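Peptidoglycan glycosyltransferase (Eggerthella lenta, PDB 4MNR) belongs to the penicillin-binding protein family, pairing an N-terminal dimerisation-type domain with a penicillin-binding domain of the beta-lactamase clan. Local coordinates at residues C132-P137 with A141-A146; V327-A332 with R424-I429; E285-Q288 with W292-A295; A295-G300 with A315-T320; G64-S67 with G71-G74. All coordinates share one frame; numbering follows the deposited sequence.

Interaction 1 of 5, residues C132-P137 with A141-A146; sequences CVVMDP and AILAMA
Val134 packs against Ala144 and Leu143 with different branches. Its CG2 rests on Ala144 CB at 3.8 Å. Its CG1 is anti to the backbone N (chi1 179°), which turns it beside the carbonyl and brings it 4.1 Å from Leu143 CB. The Val134 and Leu143 side chains cross at about a right angle. On the other face of the sheet, Val133 and Met145, a selenomethionine, lie side by side and point the same way. Val133 CG2 meets Met145 CE at 4.0 Å, where the Met145 chain bends at its last torsion. The two segments form an antiparallel beta hairpin with a classic beta bulge. Leu143 and Ala144 both face Val134, and the register shifts by one before Met135 pairs with Ile142. Val134 O takes two N-H groups from the same face of its carbonyl plane, Leu143 N at 2.8 Å and Ala144 N at 3.3 Å. Beyond the bulge, Asp136 N bonds to Ala141 O at 2.9 Å, and Asp136 OD1 turns to Asp138 N. Helix 115-125 covers Cys132, Ala144 and Ala146, while Val133 packs on helix 321-332. The other edge of strand 130-135 is bonded to strand 425-431, through Val133 with Ala428 and Met135 with Val426.

Interaction 2 of 5, residues V327-A332 with R424-I429; sequences VGTAIA and RVVVAI
Val426 meets Gly328, Thr329 and Ala332 without any ring, side-chain amide or carboxylate. The flat group here is the backbone peptide that follows Gly328. Both methyls of Val426 lie over one face of it. Val426 CG1 sits above the carbon end, 4.0 Å from Gly328 CA, and Val426 CG2 stands 3.9 Å from Gly328 O. Gly328 O also accepts Ala332 N at 3.0 Å, a bond of the helix itself. Gly328 has no side chain, and the valine rests directly on the helix backbone. Two more methyls of the helix touch the valine. Ala332 CB touches Val426 CG2 at 3.7 Å. Thr329 CG2 reaches Val426 CB at 4.0 Å, with the two side chains at about a right angle. The threonine methyl is anti to its own carbonyl carbon, and chi1 of 66° turns OG1 back to Met326 O, where it is hydrogen-bonded. The contact lays helix 321-332 on the middle strand of the five-stranded antiparallel sheet, at 153° between the short axes. Helix 438-453 packs on the other face, against Val425 and Val427. This helix-sheet-helix layering is that of the beta-lactamase-like fold. No hydrogen bond crosses the contact. Gly328 O and Thr329 OG1 have partners within the helix, and the Val426 backbone bonds to Met135 in the sheet. Close fit between small apolar groups joins helix to sheet here.

Interaction 3 of 5, residues E285-Q288 with W292-A295; sequences EDLQ and WELA
Leu287 packs against Glu293 and Leu294 where two short helices, 284-289 and 291-298, follow each other round a tight corner. The contact is mainly apolar, with one water bridge beside it, and lies about 25 Å from the centre of the chain, measured from its own centre. Leu287 uses both of its methyls. Leu287 CD1 meets Leu294 CD1 at 4.0 Å, and the two leucines cross at about a right angle. Leu287 CD2 lies against the stem of Glu293, 3.6 Å from Glu293 CG. Leu287 CD2 also stands over one face of the carboxylate group, 3.7 Å from Glu293 CD. Chi1 of -171° puts Glu293 CG opposite its backbone N, and the chain runs on extended, which carries the carboxylate past the methyl. Leu294 CB also rests near Leu287 O, at 3.9 Å. Helix 242-263 packs on both leucines, with Ala254 and Val258 on Leu287 and Leu257 on Leu294. The polar link is indirect. One water donates to Asp286 O at 2.6 Å and to Glu293 OE1 at 2.7 Å. The second oxygen, Glu293 OE2, forms a salt bridge with Arg311, and Asp286 OD2 is hydrogen-bonded to Ser313 OG. The two acids do not touch, as OD2 of Asp286 and OE2 of Glu293 are 6.4 Å apart. Both oxygens of the buried Glu293 therefore have partners, the water and the arginine. The arginine probably favours the charged form of the acid and offsets the nearby like charge of Asp286.

Interaction 4 of 5, residues A295-G300 with A315-T320; sequences AWAAAG and AGPQAT
Gly300 and Pro317 bring the two backbones nearest, 6.1 Å from CA to CA, where the end of helix 291-298 faces a loop with a cis peptide bond between Gly316 and Pro317. The proline ring does most of the touching. Pro317 CG lies 3.8 Å from Gly300 CA and the same distance from Gly300 O. Pro317 CD comes 3.7 Å from Ala297 O and 3.9 Å from Ala297 CA. The ring thus fits beside the last turn of the helix, against backbone atoms more than side chains. Ala297 supplies the side-chain contact. Ala297 CB is 3.8 Å from Gly316 O and 4.1 Å from Pro317 CD. The peptide bond sets Gly316 O and Pro317 CD close together, and both meet the one methyl. The helix ends in a Schellman motif. Gly300 is its C-prime residue, with a phi of 90°, and the motif pairs Gly300 N with Ala297 O and Glu301 N with Trp296 O. Gly300 N holds Ala297 O at 2.9 Å, so the carbonyl beside the proline is already bonded. No hydrogen bond joins the two segments. Pro183, Phe187 and Phe266 also touch Pro317, and Leu257 of helix 242-263 touches Ala297. Farther along the loop, Thr320 stands at the N-cap position of helix 321-332, and its OG1 accepts Glu323 N.

Interaction 5 of 5, residues G64-S67 with G71-G74; sequences GYSS and GNSG
Tyr65 and Ser73 make the tight part of this small antiparallel hairpin. Ser73 OG lies over one face of the Tyr65 ring, offset toward the rim, and is 3.0 Å from Tyr65 CE1. Ser73 CB sits over the same ring, 4.0 Å from its centroid and 23° off the normal, a CH-pi contact. Chi1 of 47° sets Tyr65 CG between its backbone N and carbonyl carbon, the crowded position, which lays the ring against Ser73. The backbones are close here too. Ser73 N bonds to Tyr65 O at 3.1 Å, while Tyr65 N makes a weak bond to Ser73 OG at 3.3 Å. Gly64 and Gly74, both with positive phi, approach to 4.0 Å between CA atoms. The face carrying Ser66 and Asn72 is looser, and both side chains are partly exposed. At the turn, Ser67 N bonds to Gly71 O and Gly71 N to Ser67 O, each at 2.8 Å. Ser67 OG bonds to Gln69 N and Phe70 N. The Tyr65 ring also meets Phe156 with nearly parallel planes, and Tyr65 touches Ile160 of the same helix, 156-165. The hairpin is therefore held by backbone bonds and one ring face. Its aromatic side packs on helix 156-165, consistent with a link between the N-terminal region and the penicillin-binding domain.

In the fold
Along the chain, interaction 5 comes first and lies in the N-terminal dimerisation-type region. Interactions 1, 3, 4 and 2 follow in that order of opening, all in the penicillin-binding domain. Interactions 1 and 2 are neighbours, with centres 9 Å apart, because strands 130-135 and 425-431 are adjacent in the five-stranded sheet. Interactions 3 and 4 share helix 291-298 and Ala295, with centres 11 Å apart. The loop of interaction 4 leads into helix 321-332, which carries interaction 2, about 19 Å away between centres. Between centres, interaction 5 is about 22 Å from interaction 1 and 42 Å from interaction 3. The set thus spans the sheet core, the helical part and the N-terminal region.

Interaction 1 of 5, residues C132-P137 with A141-A146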
loop_
_atom_site.group_PDB
_atom_site.type_symbol
_atom_site.label_atom_id
_atom_site.label_comp_id
_atom_site.label_asym_id
_atom_site.label_seq_id
_atom_site.Cartn_x
_atom_site.Cartn_y
_atom_site.Cartn_z
ATOM N N CYS A 132 -0.429 5.063 4.723
ATOM C CA CYS A 132 -1.748 4.808 4.162
ATOM C C CYS A 132 -1.797 5.268 2.714
ATOM O O CYS A 132 -1.335 6.369 2.401
ATOM C CB CYS A 132 -2.795 5.541 4.993
ATOM S SG CYS A 132 -4.486 5.342 4.371
ATOM N N VAL A 133 -2.332 4.423 1.828
ATOM C CA VAL A 133 -2.513 4.781 0.427
ATOM C C VAL A 133 -3.976 4.543 0.052
ATOM O O VAL A 133 -4.538 3.510 0.398
ATOM C CB VAL A 133 -1.601 3.933 -0.496
ATOM C CG1 VAL A 133 -1.942 4.181 -1.975
ATOM C CG2 VAL A 133 -0.122 4.221 -0.217
ATOM N N VAL A 134 -4.598 5.515 -0.617
ATOM C CA VAL A 134 -5.968 5.375 -1.091
ATOM C C VAL A 134 -5.903 5.561 -2.595
ATOM O O VAL A 134 -5.299 6.514 -3.075
ATOM C CB VAL A 134 -6.892 6.459 -0.501
ATOM C CG1 VAL A 134 -8.296 6.295 -1.022
ATOM C CG2 VAL A 134 -6.899 6.407 1.026
HETATM N N MSE A 135 -6.537 4.650 -3.325
HETATM C CA MSE A 135 -6.485 4.658 -4.782
HETATM C C MSE A 135 -7.875 4.555 -5.378
HETATM O O MSE A 135 -8.805 4.031 -4.750
HETATM C CB MSE A 135 -5.658 3.472 -5.290
HETATM C CG MSE A 135 -4.255 3.400 -4.733
HETATM SE SE MSE A 135 -3.120 2.173 -5.727
HETATM C CE MSE A 135 -2.780 3.348 -7.218
ATOM N N ASP A 136 -8.007 5.051 -6.604
ATOM C CA ASP A 136 -9.190 4.766 -7.416
ATOM C C ASP A 136 -8.847 3.538 -8.247
ATOM O O ASP A 136 -7.975 3.597 -9.106
ATOM C CB ASP A 136 -9.511 5.940 -8.344
ATOM C CG ASP A 136 -10.734 5.677 -9.230
ATOM O OD1 ASP A 136 -11.194 4.511 -9.333
ATOM O OD2 ASP A 136 -11.249 6.641 -9.841
ATOM N N PRO A 137 -9.532 2.414 -7.998
ATOM C CA PRO A 137 -9.129 1.175 -8.673
ATOM C C PRO A 137 -9.401 1.192 -10.171
ATOM O O PRO A 137 -8.846 0.386 -10.905
ATOM C CB PRO A 137 -9.984 0.098 -7.981
ATOM C CG PRO A 137 -11.167 0.850 -7.458
ATOM C CD PRO A 137 -10.681 2.223 -7.096
ATOM N N ALA A 141 -5.403 6.240 -10.092
ATOM C CA ALA A 141 -5.117 7.536 -9.466
ATOM C C ALA A 141 -4.967 7.399 -7.959
ATOM O O ALA A 141 -5.763 6.734 -7.302
ATOM C CB ALA A 141 -6.204 8.557 -9.792
ATOM N N ILE A 142 -3.950 8.059 -7.422
ATOM C CA ILE A 142 -3.716 8.075 -5.980
ATOM C C ILE A 142 -4.458 9.239 -5.323
ATOM O O ILE A 142 -4.147 10.412 -5.562
ATOM C CB ILE A 142 -2.221 8.123 -5.677
ATOM C CG1 ILE A 142 -1.586 6.815 -6.169
ATOM C CG2 ILE A 142 -1.986 8.272 -4.188
ATOM C CD1 ILE A 142 -0.161 6.802 -6.055
ATOM N N LEU A 143 -5.459 8.908 -4.512
ATOM C CA LEU A 143 -6.307 9.922 -3.879
ATOM C C LEU A 143 -5.740 10.404 -2.543
ATOM O O LEU A 143 -6.052 11.506 -2.102
ATOM C CB LEU A 143 -7.726 9.372 -3.663
ATOM C CG LEU A 143 -8.404 8.748 -4.897
ATOM C CD1 LEU A 143 -9.805 8.245 -4.557
ATOM C CD2 LEU A 143 -8.502 9.733 -6.067
ATOM N N ALA A 144 -4.942 9.558 -1.889
ATOM C CA ALA A 144 -4.224 9.929 -0.666
ATOM C C ALA A 144 -2.968 9.070 -0.536
ATOM O O ALA A 144 -2.950 7.907 -0.914
ATOM C CB ALA A 144 -5.114 9.752 0.596
HETATM N N MSE A 145 -1.909 9.665 -0.003
HETATM C CA MSE A 145 -0.668 8.948 0.228
HETATM C C MSE A 145 -0.016 9.625 1.419
HETATM O O MSE A 145 0.438 10.767 1.316
HETATM C CB MSE A 145 0.229 8.978 -1.022
HETATM C CG MSE A 145 1.551 8.277 -0.847
HETATM SE SE MSE A 145 2.470 8.073 -2.567
HETATM C CE MSE A 145 1.816 6.306 -2.988
ATOM N N ALA A 146 -0.036 8.945 2.568
ATOM C CA ALA A 146 0.438 9.519 3.842
ATOM C C ALA A 146 1.447 8.630 4.549
ATOM O O ALA A 146 1.324 7.407 4.544
ATOM C CB ALA A 146 -0.727 9.781 4.786
#

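Interaction 2 of 5, residues V327-A332 with R424-I429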
loop_
_atom_site.group_PDB
_atom_site.type_symbol
_atom_site.label_atom_id
_atom_site.label_comp_id
_atom_site.label_asym_id
_atom_site.label_seq_id
_atom_site.Cartn_x
_atom_site.Cartn_y
_atom_site.Cartn_z
ATOM N N VAL A 327 -2.551 -4.560 -4.954
ATOM C CA VAL A 327 -3.174 -5.873 -4.795
ATOM C C VAL A 327 -4.678 -5.706 -4.601
ATOM O O VAL A 327 -5.483 -6.400 -5.215
ATOM C CB VAL A 327 -2.552 -6.657 -3.610
ATOM C CG1 VAL A 327 -3.421 -7.857 -3.265
ATOM C CG2 VAL A 327 -1.151 -7.105 -3.953
ATOM N N GLY A 328 -5.058 -4.755 -3.755
ATOM C CA GLY A 328 -6.454 -4.427 -3.569
ATOM C C GLY A 328 -7.145 -3.966 -4.846
ATOM O O GLY A 328 -8.292 -4.340 -5.114
ATOM N N THR A 329 -6.465 -3.141 -5.636
ATOM C CA THR A 329 -7.104 -2.657 -6.860
ATOM C C THR A 329 -7.333 -3.794 -7.861
ATOM O O THR A 329 -8.297 -3.745 -8.606
ATOM C CB THR A 329 -6.373 -1.472 -7.544
ATOM O OG1 THR A 329 -5.088 -1.885 -8.031
ATOM C CG2 THR A 329 -6.225 -0.301 -6.573
ATOM N N ALA A 330 -6.481 -4.821 -7.844
ATOM C CA ALA A 330 -6.673 -5.964 -8.738
ATOM C C ALA A 330 -7.993 -6.641 -8.428
ATOM O O ALA A 330 -8.759 -6.988 -9.318
ATOM C CB ALA A 330 -5.537 -6.961 -8.589
ATOM N N ILE A 331 -8.261 -6.835 -7.143
ATOM C CA ILE A 331 -9.498 -7.490 -6.739
ATOM C C ILE A 331 -10.714 -6.604 -7.025
ATOM O O ILE A 331 -11.759 -7.088 -7.472
ATOM C CB ILE A 331 -9.428 -7.922 -5.264
ATOM C CG1 ILE A 331 -8.234 -8.876 -5.066
ATOM C CG2 ILE A 331 -10.727 -8.587 -4.830
ATOM C CD1 ILE A 331 -8.221 -10.065 -6.024
ATOM N N ALA A 332 -10.559 -5.299 -6.812
ATOM C CA ALA A 332 -11.618 -4.334 -7.056
ATOM C C ALA A 332 -11.962 -4.136 -8.544
ATOM O O ALA A 332 -13.120 -3.929 -8.900
ATOM C CB ALA A 332 -11.243 -2.995 -6.412
ATOM N N ARG A 424 -15.304 1.863 -5.705
ATOM C CA ARG A 424 -14.896 3.181 -6.171
ATOM C C ARG A 424 -13.646 3.652 -5.452
ATOM O O ARG A 424 -13.049 4.671 -5.825
ATOM C CB ARG A 424 -16.019 4.193 -5.929
ATOM C CG ARG A 424 -17.302 3.907 -6.698
ATOM C CD ARG A 424 -17.086 4.121 -8.177
ATOM N NE ARG A 424 -18.283 3.798 -8.948
ATOM C CZ ARG A 424 -18.449 2.668 -9.626
ATOM N NH1 ARG A 424 -17.486 1.753 -9.633
ATOM N NH2 ARG A 424 -19.572 2.456 -10.301
ATOM N N VAL A 425 -13.241 2.913 -4.417
ATOM C CA VAL A 425 -12.071 3.280 -3.634
ATOM C C VAL A 425 -11.433 2.038 -3.029
ATOM O O VAL A 425 -12.135 1.098 -2.666
ATOM C CB VAL A 425 -12.429 4.292 -2.512
ATOM C CG1 VAL A 425 -13.442 3.715 -1.550
ATOM C CG2 VAL A 425 -11.194 4.715 -1.764
ATOM N N VAL A 426 -10.103 2.029 -2.974
ATOM C CA VAL A 426 -9.331 1.001 -2.288
ATOM C C VAL A 426 -8.430 1.687 -1.267
ATOM O O VAL A 426 -7.844 2.725 -1.554
ATOM C CB VAL A 426 -8.470 0.168 -3.299
ATOM C CG1 VAL A 426 -7.399 -0.682 -2.580
ATOM C CG2 VAL A 426 -9.371 -0.711 -4.140
ATOM N N VAL A 427 -8.340 1.138 -0.060
ATOM C CA VAL A 427 -7.428 1.683 0.951
ATOM C C VAL A 427 -6.479 0.600 1.484
ATOM O O VAL A 427 -6.915 -0.513 1.776
ATOM C CB VAL A 427 -8.189 2.305 2.147
ATOM C CG1 VAL A 427 -7.203 2.900 3.152
ATOM C CG2 VAL A 427 -9.160 3.383 1.681
ATOM N N ALA A 428 -5.190 0.928 1.607
ATOM C CA ALA A 428 -4.205 0.044 2.244
ATOM C C ALA A 428 -3.570 0.859 3.361
ATOM O O ALA A 428 -3.181 2.006 3.151
ATOM C CB ALA A 428 -3.130 -0.404 1.250
ATOM N N ILE A 429 -3.487 0.273 4.547
ATOM C CA ILE A 429 -2.917 0.991 5.681
ATOM C C ILE A 429 -2.104 0.022 6.512
ATOM O O ILE A 429 -2.492 -1.140 6.685
ATOM C CB ILE A 429 -4.023 1.669 6.532
ATOM C CG1 ILE A 429 -3.422 2.453 7.706
ATOM C CG2 ILE A 429 -5.010 0.658 7.059
ATOM C CD1 ILE A 429 -4.443 3.427 8.352
#

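Interaction 3 of 5, residues E285-Q288 with W292-A295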
loop_
_atom_site.group_PDB
_atom_site.type_symbol
_atom_site.label_atom_id
_atom_site.label_comp_id
_atom_site.label_asym_id
_atom_site.label_seq_id
_atom_site.Cartn_x
_atom_site.Cartn_y
_atom_site.Cartn_z
ATOM N N GLU A 285 13.020 -21.728 -6.848
ATOM C CA GLU A 285 14.102 -22.639 -6.488
ATOM C C GLU A 285 14.388 -22.644 -4.986
ATOM O O GLU A 285 14.526 -23.708 -4.383
ATOM C CB GLU A 285 15.379 -22.302 -7.263
ATOM C CG GLU A 285 15.393 -22.795 -8.705
ATOM C CD GLU A 285 16.680 -22.434 -9.436
ATOM O OE1 GLU A 285 17.524 -21.721 -8.849
ATOM O OE2 GLU A 285 16.849 -22.866 -10.599
ATOM N N ASP A 286 14.471 -21.460 -4.383
ATOM C CA ASP A 286 14.672 -21.364 -2.937
ATOM C C ASP A 286 13.478 -21.874 -2.124
ATOM O O ASP A 286 13.657 -22.537 -1.106
ATOM C CB ASP A 286 15.052 -19.935 -2.517
ATOM C CG ASP A 286 16.532 -19.636 -2.726
ATOM O OD1 ASP A 286 17.344 -20.585 -2.683
ATOM O OD2 ASP A 286 16.888 -18.454 -2.924
ATOM N N LEU A 287 12.258 -21.564 -2.553
ATOM C CA LEU A 287 11.092 -22.030 -1.815
ATOM C C LEU A 287 10.910 -23.533 -1.895
ATOM O O LEU A 287 10.374 -24.152 -0.971
ATOM C CB LEU A 287 9.822 -21.341 -2.311
ATOM C CG LEU A 287 9.637 -19.911 -1.829
ATOM C CD1 LEU A 287 8.260 -19.374 -2.226
ATOM C CD2 LEU A 287 9.821 -19.877 -0.326
ATOM N N GLN A 288 11.312 -24.111 -3.019
ATOM C CA GLN A 288 11.253 -25.560 -3.204
ATOM C C GLN A 288 12.078 -26.278 -2.148
ATOM O O GLN A 288 11.722 -27.368 -1.702
ATOM C CB GLN A 288 11.737 -25.942 -4.604
ATOM C CG GLN A 288 10.604 -26.040 -5.605
ATOM C CD GLN A 288 11.082 -25.977 -7.041
ATOM O OE1 GLN A 288 10.356 -25.519 -7.924
ATOM N NE2 GLN A 288 12.307 -26.436 -7.285
ATOM N N TRP A 292 8.779 -25.191 4.851
ATOM C CA TRP A 292 8.466 -24.282 5.943
ATOM C C TRP A 292 8.456 -22.827 5.451
ATOM O O TRP A 292 7.537 -22.066 5.762
ATOM C CB TRP A 292 9.486 -24.475 7.068
ATOM C CG TRP A 292 9.286 -23.571 8.232
ATOM C CD1 TRP A 292 8.336 -23.679 9.199
ATOM C CD2 TRP A 292 10.079 -22.427 8.568
ATOM N NE1 TRP A 292 8.482 -22.665 10.121
ATOM C CE2 TRP A 292 9.551 -21.888 9.753
ATOM C CE3 TRP A 292 11.189 -21.809 7.980
ATOM C CZ2 TRP A 292 10.087 -20.756 10.361
ATOM C CZ3 TRP A 292 11.720 -20.688 8.581
ATOM C CH2 TRP A 292 11.169 -20.170 9.758
ATOM N N GLU A 293 9.473 -22.439 4.682
ATOM C CA GLU A 293 9.510 -21.099 4.111
ATOM C C GLU A 293 8.338 -20.884 3.149
ATOM O O GLU A 293 7.742 -19.803 3.104
ATOM C CB GLU A 293 10.849 -20.823 3.403
ATOM C CG GLU A 293 11.001 -19.353 2.993
ATOM C CD GLU A 293 12.306 -19.049 2.247
ATOM O OE1 GLU A 293 13.251 -19.873 2.307
ATOM O OE2 GLU A 293 12.385 -17.972 1.600
ATOM N N LEU A 294 8.014 -21.922 2.379
ATOM C CA LEU A 294 6.910 -21.845 1.416
ATOM C C LEU A 294 5.572 -21.652 2.124
ATOM O O LEU A 294 4.754 -20.805 1.743
ATOM C CB LEU A 294 6.888 -23.119 0.561
ATOM C CG LEU A 294 5.659 -23.318 -0.341
ATOM C CD1 LEU A 294 5.470 -22.158 -1.317
ATOM C CD2 LEU A 294 5.796 -24.626 -1.111
ATOM N N ALA A 295 5.363 -22.430 3.176
ATOM C CA ALA A 295 4.128 -22.348 3.945
ATOM C C ALA A 295 3.948 -20.958 4.550
ATOM O O ALA A 295 2.878 -20.362 4.447
ATOM C CB ALA A 295 4.128 -23.406 5.043
HETATM O O HOH W 1 14.722 -21.895 1.222
#

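Interaction 4 of 5, residues A295-G300 with A315-T320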
loop_
_atom_site.group_PDB
_atom_site.type_symbol
_atom_site.label_atom_id
_atom_site.label_comp_id
_atom_site.label_asym_id
_atom_site.label_seq_id
_atom_site.Cartn_x
_atom_site.Cartn_y
_atom_site.Cartn_z
ATOM N N ALA A 295 5.363 -22.430 3.176
ATOM C CA ALA A 295 4.128 -22.348 3.945
ATOM C C ALA A 295 3.948 -20.958 4.550
ATOM O O ALA A 295 2.878 -20.362 4.447
ATOM C CB ALA A 295 4.128 -23.406 5.043
ATOM N N TRP A 296 5.001 -20.434 5.172
ATOM C CA TRP A 296 4.910 -19.095 5.745
ATOM C C TRP A 296 4.754 -17.995 4.692
ATOM O O TRP A 296 4.045 -17.016 4.914
ATOM C CB TRP A 296 6.122 -18.816 6.637
ATOM C CG TRP A 296 5.921 -19.281 8.060
ATOM C CD1 TRP A 296 6.642 -20.224 8.731
ATOM C CD2 TRP A 296 4.929 -18.809 8.977
ATOM N NE1 TRP A 296 6.168 -20.362 10.017
ATOM C CE2 TRP A 296 5.111 -19.508 10.188
ATOM C CE3 TRP A 296 3.899 -17.870 8.888
ATOM C CZ2 TRP A 296 4.304 -19.289 11.302
ATOM C CZ3 TRP A 296 3.093 -17.656 9.999
ATOM C CH2 TRP A 296 3.304 -18.365 11.186
ATOM N N ALA A 297 5.408 -18.147 3.549
ATOM C CA ALA A 297 5.251 -17.154 2.484
ATOM C C ALA A 297 3.798 -17.086 2.033
ATOM O O ALA A 297 3.268 -16.002 1.755
ATOM C CB ALA A 297 6.161 -17.478 1.295
ATOM N N ALA A 298 3.147 -18.245 1.961
ATOM C CA ALA A 298 1.738 -18.279 1.553
ATOM C C ALA A 298 0.871 -17.531 2.549
ATOM O O ALA A 298 -0.193 -17.005 2.194
ATOM C CB ALA A 298 1.252 -19.717 1.393
ATOM N N ALA A 299 1.329 -17.466 3.794
ATOM C CA ALA A 299 0.607 -16.743 4.836
ATOM C C ALA A 299 1.110 -15.316 4.993
ATOM O O ALA A 299 0.703 -14.602 5.916
ATOM C CB ALA A 299 0.721 -17.473 6.158
ATOM N N GLY A 300 2.004 -14.894 4.112
ATOM C CA GLY A 300 2.450 -13.514 4.127
ATOM C C GLY A 300 3.664 -13.176 4.982
ATOM O O GLY A 300 3.983 -11.995 5.144
ATOM N N ALA A 315 14.248 -12.839 0.879
ATOM C CA ALA A 315 13.110 -13.345 1.629
ATOM C C ALA A 315 11.866 -12.645 1.107
ATOM O O ALA A 315 11.939 -11.532 0.586
ATOM C CB ALA A 315 13.288 -13.062 3.121
ATOM N N GLY A 316 10.714 -13.276 1.247
ATOM C CA GLY A 316 9.500 -12.600 0.843
ATOM C C GLY A 316 8.303 -13.365 1.332
ATOM O O GLY A 316 8.449 -14.494 1.798
ATOM N N PRO A 317 7.116 -12.778 1.193
ATOM C CA PRO A 317 6.921 -11.478 0.530
ATOM C C PRO A 317 7.341 -10.260 1.352
ATOM O O PRO A 317 7.191 -10.241 2.577
ATOM C CB PRO A 317 5.412 -11.429 0.318
ATOM C CG PRO A 317 4.853 -12.285 1.441
ATOM C CD PRO A 317 5.836 -13.399 1.592
ATOM N N GLN A 318 7.885 -9.262 0.663
ATOM C CA GLN A 318 8.104 -7.946 1.257
ATOM C C GLN A 318 7.486 -6.970 0.277
ATOM O O GLN A 318 7.750 -7.038 -0.924
ATOM C CB GLN A 318 9.586 -7.636 1.383
ATOM C CG GLN A 318 10.356 -8.661 2.184
ATOM C CD GLN A 318 11.815 -8.292 2.310
ATOM O OE1 GLN A 318 12.700 -9.031 1.874
ATOM N NE2 GLN A 318 12.079 -7.141 2.906
ATOM N N ALA A 319 6.680 -6.050 0.782
ATOM C CA ALA A 319 5.930 -5.200 -0.123
ATOM C C ALA A 319 5.902 -3.771 0.366
ATOM O O ALA A 319 5.964 -3.518 1.572
ATOM C CB ALA A 319 4.503 -5.714 -0.256
ATOM N N THR A 320 5.750 -2.843 -0.573
ATOM C CA THR A 320 5.426 -1.473 -0.181
ATOM C C THR A 320 3.940 -1.350 0.106
ATOM O O THR A 320 3.157 -2.196 -0.301
ATOM C CB THR A 320 5.796 -0.483 -1.290
ATOM O OG1 THR A 320 5.115 -0.830 -2.500
ATOM C CG2 THR A 320 7.278 -0.502 -1.534
#

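Interaction 5 of 5, residues G64-S67 with G71-G74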
loop_
_atom_site.group_PDB
_atom_site.type_symbol
_atom_site.label_atom_id
_atom_site.label_comp_id
_atom_site.label_asym_id
_atom_site.label_seq_id
_atom_site.Cartn_x
_atom_site.Cartn_y
_atom_site.Cartn_z
ATOM N N GLY A 64 7.524 17.025 -1.089
ATOM C CA GLY A 64 8.963 17.145 -1.019
ATOM C C GLY A 64 9.383 18.586 -0.811
ATOM O O GLY A 64 8.578 19.448 -0.459
ATOM N N TYR A 65 10.658 18.853 -1.029
ATOM C CA TYR A 65 11.169 20.203 -0.859
ATOM C C TYR A 65 12.091 20.541 -2.003
ATOM O O TYR A 65 12.622 19.650 -2.667
ATOM C CB TYR A 65 11.910 20.334 0.478
ATOM C CG TYR A 65 12.879 19.211 0.758
ATOM C CD1 TYR A 65 12.497 18.128 1.541
ATOM C CD2 TYR A 65 14.168 19.222 0.235
ATOM C CE1 TYR A 65 13.367 17.093 1.804
ATOM C CE2 TYR A 65 15.051 18.183 0.486
ATOM C CZ TYR A 65 14.637 17.120 1.272
ATOM O OH TYR A 65 15.487 16.076 1.542
ATOM N N SER A 66 12.267 21.838 -2.236
ATOM C CA SER A 66 13.234 22.334 -3.199
ATOM C C SER A 66 14.061 23.392 -2.496
ATOM O O SER A 66 13.517 24.374 -1.985
ATOM C CB SER A 66 12.539 22.925 -4.427
ATOM O OG SER A 66 13.477 23.515 -5.313
ATOM N N SER A 67 15.370 23.175 -2.452
ATOM C CA SER A 67 16.258 24.057 -1.716
ATOM C C SER A 67 17.627 24.130 -2.372
ATOM O O SER A 67 18.173 23.105 -2.781
ATOM C CB SER A 67 16.409 23.554 -0.278
ATOM O OG SER A 67 17.439 24.253 0.406
ATOM N N GLY A 71 18.913 20.581 -1.729
ATOM C CA GLY A 71 18.528 19.856 -2.929
ATOM C C GLY A 71 17.025 19.643 -2.980
ATOM O O GLY A 71 16.276 20.485 -2.483
ATOM N N ASN A 72 16.587 18.530 -3.574
ATOM C CA ASN A 72 15.155 18.259 -3.747
ATOM C C ASN A 72 14.735 16.859 -3.298
ATOM O O ASN A 72 15.559 15.953 -3.185
ATOM C CB ASN A 72 14.717 18.418 -5.209
ATOM C CG ASN A 72 15.358 19.597 -5.902
ATOM O OD1 ASN A 72 15.991 19.439 -6.946
ATOM N ND2 ASN A 72 15.178 20.789 -5.347
ATOM N N SER A 73 13.437 16.692 -3.056
ATOM C CA SER A 73 12.850 15.380 -2.833
ATOM C C SER A 73 11.399 15.402 -3.298
ATOM O O SER A 73 10.876 16.462 -3.677
ATOM C CB SER A 73 12.900 15.014 -1.353
ATOM O OG SER A 73 12.077 15.894 -0.610
ATOM N N GLY A 74 10.747 14.244 -3.265
ATOM C CA GLY A 74 9.333 14.155 -3.606
ATOM C C GLY A 74 9.003 14.654 -5.005
ATOM O O GLY A 74 9.767 14.438 -5.952
#